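Local coordinates for OmpT protein (Vibrio cholerae serotype O1, PDB 6EHD), which is an outer-membrane porin, a beta barrel that probably serves as a non-specific diffusion channel for ions and small solutes, at residues A[22-27]-A[101-106]; A[56-61]-A[66-71]; A[92-97]-A[196-201]. The protein carries 1 engineered substitution. All coordinates share one frame; numbering follows the deposited sequence. Where two conformers were deposited one is given.

Interaction 1: residues A[22-27]-A[101-106]; sequences KFLEDK and YFFGGT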
loop_
_atom_site.group_PDB
_atom_site.type_symbol
_atom_site.label_atom_id
_atom_site.label_comp_id
_atom_site.label_asym_id
_atom_site.label_seq_id
_atom_site.Cartn_x
_atom_site.Cartn_y
_atom_site.Cartn_z
ATOM N N LYS A 22 10.139 17.067 0.994
ATOM C CA LYS A 22 11.028 15.921 0.690
ATOM C C LYS A 22 12.405 16.389 0.146
ATOM O O LYS A 22 12.447 17.293 -0.748
ATOM C CB LYS A 22 10.358 14.969 -0.251
ATOM C CG LYS A 22 9.213 14.197 0.419
ATOM C CD LYS A 22 8.468 13.275 -0.546
ATOM C CE LYS A 22 9.231 12.020 -0.853
ATOM N NZ LYS A 22 8.362 11.151 -1.670
ATOM N N PHE A 23 13.490 15.821 0.706
ATOM C CA PHE A 23 14.877 16.183 0.308
ATOM C C PHE A 23 15.552 14.919 -0.218
ATOM O O PHE A 23 15.993 14.074 0.567
ATOM C CB PHE A 23 15.668 16.736 1.477
ATOM C CG PHE A 23 15.007 17.913 2.211
ATOM C CD1 PHE A 23 13.929 17.694 3.083
ATOM C CD2 PHE A 23 15.513 19.223 2.082
ATOM C CE1 PHE A 23 13.304 18.762 3.766
ATOM C CE2 PHE A 23 14.899 20.301 2.728
ATOM C CZ PHE A 23 13.790 20.089 3.584
ATOM N N LEU A 24 15.516 14.736 -1.519
ATOM C CA LEU A 24 16.030 13.503 -2.151
ATOM C C LEU A 24 17.490 13.744 -2.641
ATOM O O LEU A 24 17.763 14.788 -3.196
ATOM C CB LEU A 24 15.150 13.042 -3.285
ATOM C CG LEU A 24 13.664 12.723 -3.014
ATOM C CD1 LEU A 24 12.998 12.214 -4.287
ATOM C CD2 LEU A 24 13.578 11.746 -1.836
ATOM N N GLU A 25 18.404 12.818 -2.368
ATOM C CA GLU A 25 19.820 12.896 -2.901
ATOM C C GLU A 25 19.898 13.536 -4.292
ATOM O O GLU A 25 19.248 13.033 -5.236
ATOM C CB GLU A 25 20.456 11.501 -3.023
ATOM C CG GLU A 25 21.987 11.513 -3.183
ATOM C CD GLU A 25 22.751 11.969 -1.938
ATOM O OE1 GLU A 25 23.112 13.155 -1.787
ATOM O OE2 GLU A 25 23.021 11.157 -1.079
ATOM N N ASP A 26 20.663 14.644 -4.399
ATOM C CA ASP A 26 20.966 15.340 -5.675
ATOM C C ASP A 26 19.766 16.082 -6.261
ATOM O O ASP A 26 19.669 16.209 -7.495
ATOM C CB ASP A 26 21.537 14.383 -6.758
ATOM C CG ASP A 26 22.906 13.860 -6.429
ATOM O OD1 ASP A 26 23.627 14.486 -5.627
ATOM O OD2 ASP A 26 23.268 12.812 -6.994
ATOM N N LYS A 27 18.869 16.578 -5.400
ATOM C CA LYS A 27 17.688 17.323 -5.883
ATOM C C LYS A 27 17.372 18.469 -4.959
ATOM O O LYS A 27 17.755 18.444 -3.791
ATOM C CB LYS A 27 16.493 16.391 -6.054
ATOM C CG LYS A 27 16.536 15.588 -7.348
ATOM C CD LYS A 27 15.741 14.302 -7.264
ATOM C CE LYS A 27 16.208 13.303 -8.314
ATOM N NZ LYS A 27 15.495 12.006 -8.161
ATOM N N TYR A 101 6.752 6.675 7.208
ATOM C CA TYR A 101 5.893 7.765 6.687
ATOM C C TYR A 101 6.284 8.195 5.250
ATOM O O TYR A 101 5.477 8.809 4.597
ATOM C CB TYR A 101 5.962 8.978 7.618
ATOM C CG TYR A 101 5.037 8.940 8.749
ATOM C CD1 TYR A 101 3.752 9.435 8.614
ATOM C CD2 TYR A 101 5.424 8.437 9.993
ATOM C CE1 TYR A 101 2.845 9.316 9.697
ATOM C CE2 TYR A 101 4.540 8.394 11.078
ATOM C CZ TYR A 101 3.232 8.867 10.918
ATOM O OH TYR A 101 2.313 8.801 11.983
ATOM N N PHE A 102 7.478 7.841 4.726
ATOM C CA PHE A 102 7.992 8.280 3.431
ATOM C C PHE A 102 8.686 7.268 2.515
ATOM O O PHE A 102 8.360 7.176 1.330
ATOM C CB PHE A 102 8.983 9.487 3.558
ATOM C CG PHE A 102 8.379 10.782 4.019
ATOM C CD1 PHE A 102 7.666 11.546 3.164
ATOM C CD2 PHE A 102 8.558 11.199 5.379
ATOM C CE1 PHE A 102 7.130 12.787 3.596
ATOM C CE2 PHE A 102 8.062 12.472 5.785
ATOM C CZ PHE A 102 7.358 13.225 4.881
ATOM N N PHE A 103 9.624 6.479 3.040
ATOM C CA PHE A 103 10.605 5.783 2.162
ATOM C C PHE A 103 10.512 4.248 2.088
ATOM O O PHE A 103 11.057 3.647 1.188
ATOM C CB PHE A 103 12.031 6.176 2.576
ATOM C CG PHE A 103 12.306 7.699 2.504
ATOM C CD1 PHE A 103 12.097 8.372 1.275
ATOM C CD2 PHE A 103 12.665 8.414 3.641
ATOM C CE1 PHE A 103 12.283 9.788 1.196
ATOM C CE2 PHE A 103 12.840 9.812 3.563
ATOM C CZ PHE A 103 12.669 10.465 2.322
ATOM N N GLY A 104 9.894 3.617 3.096
ATOM C CA GLY A 104 9.740 2.123 3.098
ATOM C C GLY A 104 8.629 1.588 2.264
ATOM O O GLY A 104 7.889 2.358 1.624
ATOM N N GLY A 105 8.501 0.246 2.279
ATOM C CA GLY A 105 7.599 -0.549 1.432
ATOM C C GLY A 105 8.296 -1.259 0.274
ATOM O O GLY A 105 7.616 -1.865 -0.567
ATOM N N THR A 106 9.629 -1.158 0.164
ATOM C CA THR A 106 10.295 -1.706 -1.031
ATOM C C THR A 106 10.180 -3.246 -1.088
ATOM O O THR A 106 10.270 -3.817 -2.191
ATOM C CB THR A 106 11.796 -1.414 -1.153
ATOM O OG1 THR A 106 12.529 -1.950 -0.041
ATOM C CG2 THR A 106 11.990 0.165 -1.162
HETATM O O HOH W 1 7.082 9.490 0.171
#

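Interaction 2: residues A[56-61]-A[66-71]; sequences VEFALK and MYVRNH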
loop_
_atom_site.group_PDB
_atom_site.type_symbol
_atom_site.label_atom_id
_atom_site.label_comp_id
_atom_site.label_asym_id
_atom_site.label_seq_id
_atom_site.Cartn_x
_atom_site.Cartn_y
_atom_site.Cartn_z
ATOM N N VAL A 56 -17.684 7.763 -0.284
ATOM C CA VAL A 56 -17.014 8.305 -1.392
ATOM C C VAL A 56 -15.889 9.242 -0.815
ATOM O O VAL A 56 -16.102 9.837 0.203
ATOM C CB VAL A 56 -18.001 9.084 -2.307
ATOM C CG1 VAL A 56 -18.687 10.181 -1.562
ATOM C CG2 VAL A 56 -17.306 9.581 -3.557
ATOM N N GLU A 57 -14.741 9.197 -1.448
ATOM C CA GLU A 57 -13.538 9.948 -1.000
ATOM C C GLU A 57 -12.958 10.640 -2.167
ATOM O O GLU A 57 -12.707 10.005 -3.228
ATOM C CB GLU A 57 -12.508 8.958 -0.425
ATOM C CG GLU A 57 -11.274 9.677 0.284
ATOM C CD GLU A 57 -10.327 8.657 1.029
ATOM O OE1 GLU A 57 -9.214 8.432 0.537
ATOM O OE2 GLU A 57 -10.773 8.141 2.083
ATOM N N PHE A 58 -12.647 11.931 -2.003
ATOM C CA PHE A 58 -12.059 12.738 -3.059
ATOM C C PHE A 58 -10.614 13.263 -2.656
ATOM O O PHE A 58 -10.307 13.418 -1.473
ATOM C CB PHE A 58 -12.894 14.018 -3.232
ATOM C CG PHE A 58 -14.349 13.767 -3.594
ATOM C CD1 PHE A 58 -14.732 13.641 -4.937
ATOM C CD2 PHE A 58 -15.317 13.695 -2.599
ATOM C CE1 PHE A 58 -16.075 13.432 -5.283
ATOM C CE2 PHE A 58 -16.684 13.477 -2.952
ATOM C CZ PHE A 58 -17.025 13.338 -4.295
ATOM N N ALA A 59 -9.776 13.481 -3.637
ATOM C CA ALA A 59 -8.446 14.050 -3.413
ATOM C C ALA A 59 -8.628 15.505 -3.422
ATOM O O ALA A 59 -9.472 16.047 -4.170
ATOM C CB ALA A 59 -7.503 13.713 -4.473
ATOM N N LEU A 60 -7.767 16.151 -2.634
ATOM C CA LEU A 60 -7.832 17.590 -2.448
ATOM C C LEU A 60 -6.618 18.181 -3.153
ATOM O O LEU A 60 -5.529 18.309 -2.552
ATOM C CB LEU A 60 -7.942 17.951 -0.955
ATOM C CG LEU A 60 -9.276 17.760 -0.268
ATOM C CD1 LEU A 60 -9.234 18.400 1.105
ATOM C CD2 LEU A 60 -10.400 18.403 -1.079
ATOM N N LYS A 61 -6.831 18.485 -4.446
ATOM C CA LYS A 61 -5.833 19.091 -5.314
ATOM C C LYS A 61 -6.200 20.552 -5.610
ATOM O O LYS A 61 -5.515 21.475 -5.170
ATOM C CB LYS A 61 -5.738 18.321 -6.623
ATOM C CG LYS A 61 -5.719 16.805 -6.501
ATOM C CD LYS A 61 -5.391 16.168 -7.855
ATOM C CE LYS A 61 -3.913 16.253 -8.252
ATOM N NZ LYS A 61 -3.516 17.499 -8.987
ATOM N N MET A 66 -10.117 18.386 -8.609
ATOM C CA MET A 66 -10.661 17.328 -7.705
ATOM C C MET A 66 -11.109 16.055 -8.462
ATOM O O MET A 66 -11.620 16.131 -9.592
ATOM C CB MET A 66 -11.834 17.841 -6.854
ATOM C CG MET A 66 -11.432 18.544 -5.563
ATOM S SD MET A 66 -12.737 18.695 -4.304
ATOM C CE MET A 66 -14.094 17.640 -4.853
ATOM N N TYR A 67 -10.907 14.894 -7.836
ATOM C CA TYR A 67 -11.129 13.622 -8.502
ATOM C C TYR A 67 -11.477 12.569 -7.423
ATOM O O TYR A 67 -11.161 12.742 -6.253
ATOM C CB TYR A 67 -9.918 13.181 -9.356
ATOM C CG TYR A 67 -8.752 12.542 -8.575
ATOM C CD1 TYR A 67 -7.723 13.336 -8.049
ATOM C CD2 TYR A 67 -8.687 11.149 -8.352
ATOM C CE1 TYR A 67 -6.667 12.763 -7.326
ATOM C CE2 TYR A 67 -7.644 10.560 -7.627
ATOM C CZ TYR A 67 -6.626 11.373 -7.119
ATOM O OH TYR A 67 -5.553 10.851 -6.384
ATOM N N VAL A 68 -12.108 11.486 -7.848
ATOM C CA VAL A 68 -12.627 10.440 -6.937
ATOM C C VAL A 68 -11.531 9.434 -6.594
ATOM O O VAL A 68 -10.915 8.827 -7.510
ATOM C CB VAL A 68 -13.786 9.666 -7.622
ATOM C CG1 VAL A 68 -14.281 8.565 -6.673
ATOM C CG2 VAL A 68 -14.921 10.654 -7.904
ATOM N N ARG A 69 -11.241 9.263 -5.298
ATOM C CA ARG A 69 -10.188 8.270 -4.890
ATOM C C ARG A 69 -10.789 6.872 -4.693
ATOM O O ARG A 69 -10.192 5.861 -5.113
ATOM C CB ARG A 69 -9.458 8.695 -3.557
ATOM C CG ARG A 69 -8.338 9.716 -3.824
ATOM C CD ARG A 69 -7.879 10.348 -2.481
ATOM N NE ARG A 69 -7.333 9.426 -1.482
ATOM C CZ ARG A 69 -6.076 8.998 -1.418
ATOM N NH1 ARG A 69 -5.714 8.212 -0.429
ATOM N NH2 ARG A 69 -5.185 9.319 -2.317
ATOM N N ASN A 70 -11.914 6.837 -3.961
ATOM C CA ASN A 70 -12.697 5.582 -3.707
ATOM C C ASN A 70 -14.171 5.912 -3.862
ATOM O O ASN A 70 -14.589 7.024 -3.507
ATOM C CB ASN A 70 -12.513 5.113 -2.261
ATOM C CG ASN A 70 -11.285 4.123 -2.067
ATOM O OD1 ASN A 70 -11.252 3.460 -1.062
ATOM N ND2 ASN A 70 -10.368 4.000 -3.015
ATOM N N HIS A 71 -14.975 4.891 -4.246
ATOM C CA HIS A 71 -16.453 5.031 -4.331
ATOM C C HIS A 71 -17.043 3.612 -4.136
ATOM O O HIS A 71 -16.794 2.716 -4.948
ATOM C CB HIS A 71 -16.804 5.625 -5.715
ATOM C CG HIS A 71 -18.260 5.948 -5.904
ATOM N ND1 HIS A 71 -18.769 6.432 -7.098
ATOM C CD2 HIS A 71 -19.325 5.826 -5.073
ATOM C CE1 HIS A 71 -20.078 6.597 -6.992
ATOM N NE2 HIS A 71 -20.440 6.263 -5.766
HETATM O O HOH W 2 -7.656 6.381 1.110
#

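Interaction 3: residues A[92-97]-A[196-201]; sequences DDVYGA and YFEVTG. With C8E ((hydroxyethyloxy)tri(ethyloxy)octane), chain J; C8E ((hydroxyethyloxy)tri(ethyloxy)octane), chain K; C8E ((hydroxyethyloxy)tri(ethyloxy)octane), chain B.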
loop_
_atom_site.group_PDB
_atom_site.type_symbol
_atom_site.label_atom_id
_atom_site.label_comp_id
_atom_site.label_asym_id
_atom_site.label_seq_id
_atom_site.Cartn_x
_atom_site.Cartn_y
_atom_site.Cartn_z
ATOM N N ASP A 92 -3.129 -4.166 -0.502
ATOM C CA ASP A 92 -2.782 -2.831 0.104
ATOM C C ASP A 92 -3.360 -2.704 1.486
ATOM O O ASP A 92 -2.666 -2.182 2.380
ATOM C CB ASP A 92 -3.251 -1.713 -0.770
ATOM C CG ASP A 92 -2.668 -0.324 -0.418
ATOM O OD1 ASP A 92 -1.460 -0.151 -0.508
ATOM O OD2 ASP A 92 -3.469 0.591 -0.150
ATOM N N ASP A 93 -4.587 -3.224 1.712
ATOM C CA ASP A 93 -5.230 -3.153 3.041
ATOM C C ASP A 93 -4.417 -3.987 4.032
ATOM O O ASP A 93 -4.163 -3.573 5.223
ATOM C CB ASP A 93 -6.661 -3.734 3.006
ATOM C CG ASP A 93 -7.667 -2.937 2.169
ATOM O OD1 ASP A 93 -7.408 -1.778 1.806
ATOM O OD2 ASP A 93 -8.767 -3.581 1.857
ATOM N N VAL A 94 -4.020 -5.218 3.631
ATOM C CA VAL A 94 -3.307 -6.135 4.560
ATOM C C VAL A 94 -1.840 -5.667 4.762
ATOM O O VAL A 94 -1.358 -5.639 5.878
ATOM C CB VAL A 94 -3.320 -7.572 4.017
ATOM C CG1 VAL A 94 -2.320 -8.526 4.694
ATOM C CG2 VAL A 94 -4.734 -8.161 3.934
ATOM N N TYR A 95 -1.164 -5.263 3.693
ATOM C CA TYR A 95 0.145 -4.629 3.725
ATOM C C TYR A 95 1.216 -5.592 4.334
ATOM O O TYR A 95 1.225 -6.841 3.960
ATOM C CB TYR A 95 0.078 -3.213 4.391
ATOM C CG TYR A 95 1.155 -2.240 3.917
ATOM C CD1 TYR A 95 1.340 -1.943 2.529
ATOM C CD2 TYR A 95 1.994 -1.531 4.839
ATOM C CE1 TYR A 95 2.331 -1.084 2.082
ATOM C CE2 TYR A 95 2.943 -0.581 4.361
ATOM C CZ TYR A 95 3.153 -0.381 3.002
ATOM O OH TYR A 95 4.108 0.538 2.535
ATOM N N GLY A 96 2.065 -5.080 5.236
ATOM C CA GLY A 96 3.196 -5.899 5.805
ATOM C C GLY A 96 4.042 -5.014 6.680
ATOM O O GLY A 96 3.582 -3.922 7.051
ATOM N N ALA A 97 5.237 -5.473 7.018
ATOM C CA ALA A 97 6.088 -4.850 8.021
ATOM C C ALA A 97 6.899 -3.659 7.437
ATOM O O ALA A 97 8.121 -3.684 7.335
ATOM C CB ALA A 97 7.025 -5.912 8.708
ATOM N N TYR A 196 2.176 -13.260 -6.716
ATOM C CA TYR A 196 2.876 -12.968 -5.453
ATOM C C TYR A 196 2.275 -13.710 -4.238
ATOM O O TYR A 196 1.116 -14.122 -4.207
ATOM C CB TYR A 196 2.967 -11.381 -5.255
ATOM C CG TYR A 196 1.594 -10.680 -5.538
ATOM C CD1 TYR A 196 1.290 -10.275 -6.849
ATOM C CD2 TYR A 196 0.625 -10.552 -4.543
ATOM C CE1 TYR A 196 0.046 -9.714 -7.176
ATOM C CE2 TYR A 196 -0.622 -9.942 -4.860
ATOM C CZ TYR A 196 -0.912 -9.558 -6.196
ATOM O OH TYR A 196 -2.142 -8.986 -6.549
ATOM N N PHE A 197 3.114 -13.911 -3.225
ATOM C CA PHE A 197 2.798 -14.586 -1.981
ATOM C C PHE A 197 3.646 -14.068 -0.847
ATOM O O PHE A 197 4.871 -13.763 -1.027
ATOM C CB PHE A 197 3.015 -16.152 -2.196
ATOM C CG PHE A 197 2.756 -16.952 -0.965
ATOM C CD1 PHE A 197 1.476 -17.115 -0.509
ATOM C CD2 PHE A 197 3.780 -17.565 -0.271
ATOM C CE1 PHE A 197 1.204 -17.825 0.660
ATOM C CE2 PHE A 197 3.517 -18.233 0.907
ATOM C CZ PHE A 197 2.227 -18.392 1.352
ATOM N N GLU A 198 3.058 -13.999 0.399
ATOM C CA GLU A 198 3.752 -13.456 1.524
ATOM C C GLU A 198 3.330 -14.110 2.822
ATOM O O GLU A 198 2.206 -14.645 2.940
ATOM C CB GLU A 198 3.449 -11.914 1.643
ATOM C CG GLU A 198 2.037 -11.538 2.018
ATOM C CD GLU A 198 1.660 -11.539 3.521
ATOM O OE1 GLU A 198 2.525 -11.344 4.374
ATOM O OE2 GLU A 198 0.441 -11.735 3.864
ATOM N N VAL A 199 4.230 -14.063 3.781
ATOM C CA VAL A 199 3.947 -14.364 5.202
ATOM C C VAL A 199 4.448 -13.219 6.091
ATOM O O VAL A 199 5.614 -12.745 5.898
ATOM C CB VAL A 199 4.646 -15.689 5.621
ATOM C CG1 VAL A 199 4.492 -15.966 7.106
ATOM C CG2 VAL A 199 4.111 -16.857 4.785
ATOM N N THR A 200 3.680 -12.857 7.144
ATOM C CA THR A 200 4.062 -11.783 8.065
ATOM C C THR A 200 3.786 -12.213 9.508
ATOM O O THR A 200 2.766 -12.873 9.767
ATOM C CB THR A 200 3.212 -10.462 7.825
ATOM O OG1 THR A 200 3.554 -9.946 6.536
ATOM C CG2 THR A 200 3.469 -9.416 8.880
ATOM N N GLY A 201 4.711 -11.839 10.391
ATOM C CA GLY A 201 4.519 -11.914 11.877
ATOM C C GLY A 201 4.736 -10.563 12.536
ATOM O O GLY A 201 5.720 -9.918 12.217
HETATM C C1 C8E J . 3.049 -23.107 4.104
HETATM C C2 C8E J . 2.473 -21.739 4.361
HETATM C C3 C8E J . 2.392 -21.501 5.858
HETATM C C4 C8E J . 2.606 -20.044 6.200
HETATM C C5 C8E J . 1.882 -19.658 7.474
HETATM C C6 C8E J . 2.742 -18.999 8.514
HETATM C C7 C8E J . 4.048 -19.690 8.890
HETATM C C8 C8E J . 4.398 -19.346 10.358
HETATM O O9 C8E J . 4.482 -17.941 10.472
HETATM C C10 C8E J . 5.078 -17.359 11.626
HETATM C C11 C8E J . 5.281 -15.907 11.213
HETATM O O12 C8E J . 6.635 -15.729 10.766
HETATM C C13 C8E J . 6.874 -14.493 10.117
HETATM C C14 C8E J . 8.002 -14.658 9.132
HETATM O O15 C8E J . 9.313 -14.769 9.709
HETATM C C16 C8E J . 9.575 -15.423 10.909
HETATM C C17 C8E J . 11.035 -15.862 10.890
HETATM O O18 C8E J . 11.780 -15.272 11.931
HETATM C C19 C8E J . 11.592 -15.873 13.204
HETATM C C20 C8E J . 12.420 -14.918 14.029
HETATM O O21 C8E J . 11.913 -13.581 14.097
HETATM C C1 C8E K . 2.398 -22.786 1.290
HETATM C C2 C8E K . 1.916 -22.850 -0.155
HETATM C C3 C8E K . 2.798 -22.022 -1.048
HETATM C C4 C8E K . 1.985 -21.434 -2.161
HETATM C C5 C8E K . 2.897 -20.826 -3.151
HETATM C C6 C8E K . 2.140 -20.141 -4.258
HETATM C C7 C8E K . 3.179 -19.358 -5.017
HETATM C C8 C8E K . 2.677 -18.568 -6.202
HETATM O O9 C8E K . 3.835 -17.830 -6.628
HETATM C C10 C8E K . 3.954 -16.515 -6.114
HETATM C C11 C8E K . 5.419 -16.174 -5.854
HETATM O O12 C8E K . 6.171 -16.434 -7.031
HETATM O O9 C8E B . -9.971 -4.540 5.512
HETATM C C10 C8E B . -11.216 -3.912 5.745
HETATM C C11 C8E B . -11.706 -3.950 7.182
HETATM O O12 C8E B . -11.271 -5.131 7.858
HETATM C C13 C8E B . -11.797 -5.242 9.185
HETATM C C14 C8E B . -11.151 -6.420 9.929
HETATM O O15 C8E B . -9.699 -6.481 9.867
HETATM C C16 C8E B . -9.201 -7.520 10.730
HETATM C C17 C8E B . -7.806 -7.981 10.334
HETATM O O18 C8E B . -6.976 -6.969 9.822
HETATM C C19 C8E B . -5.624 -7.267 9.449
HETATM C C20 C8E B . -5.429 -7.291 7.942
HETATM O O21 C8E B . -5.856 -6.050 7.446
#

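Interaction 1: residues A[22-27]-A[101-106]
Lys-22 and Leu-24 of the barrel wall meet Phe-102 and Phe-103 of an inward-folded loop in a small, mainly apolar contact to which one water adds a polar link. In this beta barrel of the general porin type, residues 101-106 follow helix 90-94 in the long connection between strands 80-84 and 121-128, which in this family bends into the lumen and narrows the pore, while Lys-22 belongs to strand 9-24, with Leu-24 two residues further along the chain.

Lys-22 suits this place because it has both an aliphatic stem and a charged end. Its stem and the Phe-102 side chain run alongside each other head to tail, CG of Lys-22 coming obliquely to 4.1 Å from CE1 of Phe-102. The chain then bends at chi3 (76°), which swings the ammonium group toward the loop backbone. Leu-24 supplies a purely apolar touch: its CD2 branch reaches 3.8 Å from CE1 of Phe-103, also at a slant to the ring. One face of the Phe-103 ring is covered by CB of Phe-102, 3.7 Å above its centre, so the two neighbouring phenylalanines pack on each other. Glu-286 accepts a bond from Phe-103 N, tying the loop to another strand. Near the edge of the Phe-102 ring, water 1 accepts from Lys-22 NZ at 2.8 Å and donates to Phe-102 O at 2.9 Å.

Interaction 2: residues A[56-61]-A[66-71]
Glu-57 and Arg-69 face each other across an antiparallel hairpin, joined by a salt bridge. Glu-57 sends CG anti to its own N and stays extended, whereas Arg-69 bends at chi3 (61°) to bring its guanidinium beside the carboxylate, the two planes 8° apart. The NE hydrogen of Arg-69 points almost straight (179°) at the anti lone pair of Glu-57 OE1, 2.9 Å away. Water 2 donates to the same oxygen and accepts from Arg-69 NH1, while Tyr-14 bonds OE2; the carboxylate is thus fixed in rotation. Asp-303 pairs with Arg-69 NH2, and this second acid probably offsets the nearby charge of Arg-37.

These charged types suit a face turned to the lumen, whereas Val-56, Phe-58 and Val-68 give the other an apolar surface. CG2 of Val-68 lies 4.0 Å from CE1 of Phe-58, and the Met-66 methyl approaches CD1 of that ring obliquely, though Met-66 is poorly ordered.

In the backbone, Glu-57 O receives Arg-69 N at 2.6 Å and, weakly, Asn-70 N at 3.3 Å, while Glu-57 N returns a bond to Asn-70 O. Two residues thus oppose one, the signature of a classic beta bulge, here in the porin barrel wall.

Interaction 3: residues A[92-97]-A[196-201]
Gly-96 and Thr-200 are the closest backbone pair, CA to CA 6.4 Å, where the chain has left helix 90-94 through the positive phi of Tyr-95 and comes close to residues 196-201 of strand 184-205. Gly-96 itself is almost fully stretched (phi 175°, psi -165°), a conformation that comes most easily to glycine, and its CA lies 4.1 Å from Thr-200 OG1. That hydroxyl donates to Glu-198 OE1 at 2.8 Å, meeting the oxygen nearly along its C-O bond. Glu-198 has its CG between the backbone N and carbonyl carbon (chi1 68°) and turns again at chi2, folding the carboxylate back beside Thr-200. Its other oxygen, OE2, is bonded by His-163 ND1 and has Val-94 CG1 at 4.3 Å.

Here the inward-folded loop of a porin rests on the inner face of the barrel, and the strand shows the usual alternation: Glu-198 and Thr-200 turn to the loop, Phe-197 and Val-199 to the detergent-covered outside. C13 of the chain J detergent lies 3.4 Å from Gly-201 N, and C3 of the chain K molecule sits over one face of the Phe-197 ring, offset toward its rim. Thr-213, on the adjoining strand, bonds through its hydroxyl to both Thr-200 OG1 and Ala-97 N.

In the fold
Interactions 1 and 3 set the same inward-folded loop against different parts of the barrel wall, and they touch each other where Tyr-95 OH packs on Gly-105 CA at 3.8 Å. Interaction 2 joins neighbouring strands of the wall itself and is nested in sequence inside the loop closed by interaction 1; it buries 645 Å², against 166 and 121 Å² for interactions 1 and 3. Every touching residue of interaction 3 is buried, whereas the other two contacts are partly buried. Chemistry follows place: backbone bonds and an ion pair in the hairpin, aromatic and aliphatic contact with a bridging water in interaction 1, and sparse van der Waals contact beside polar groups in interaction 3.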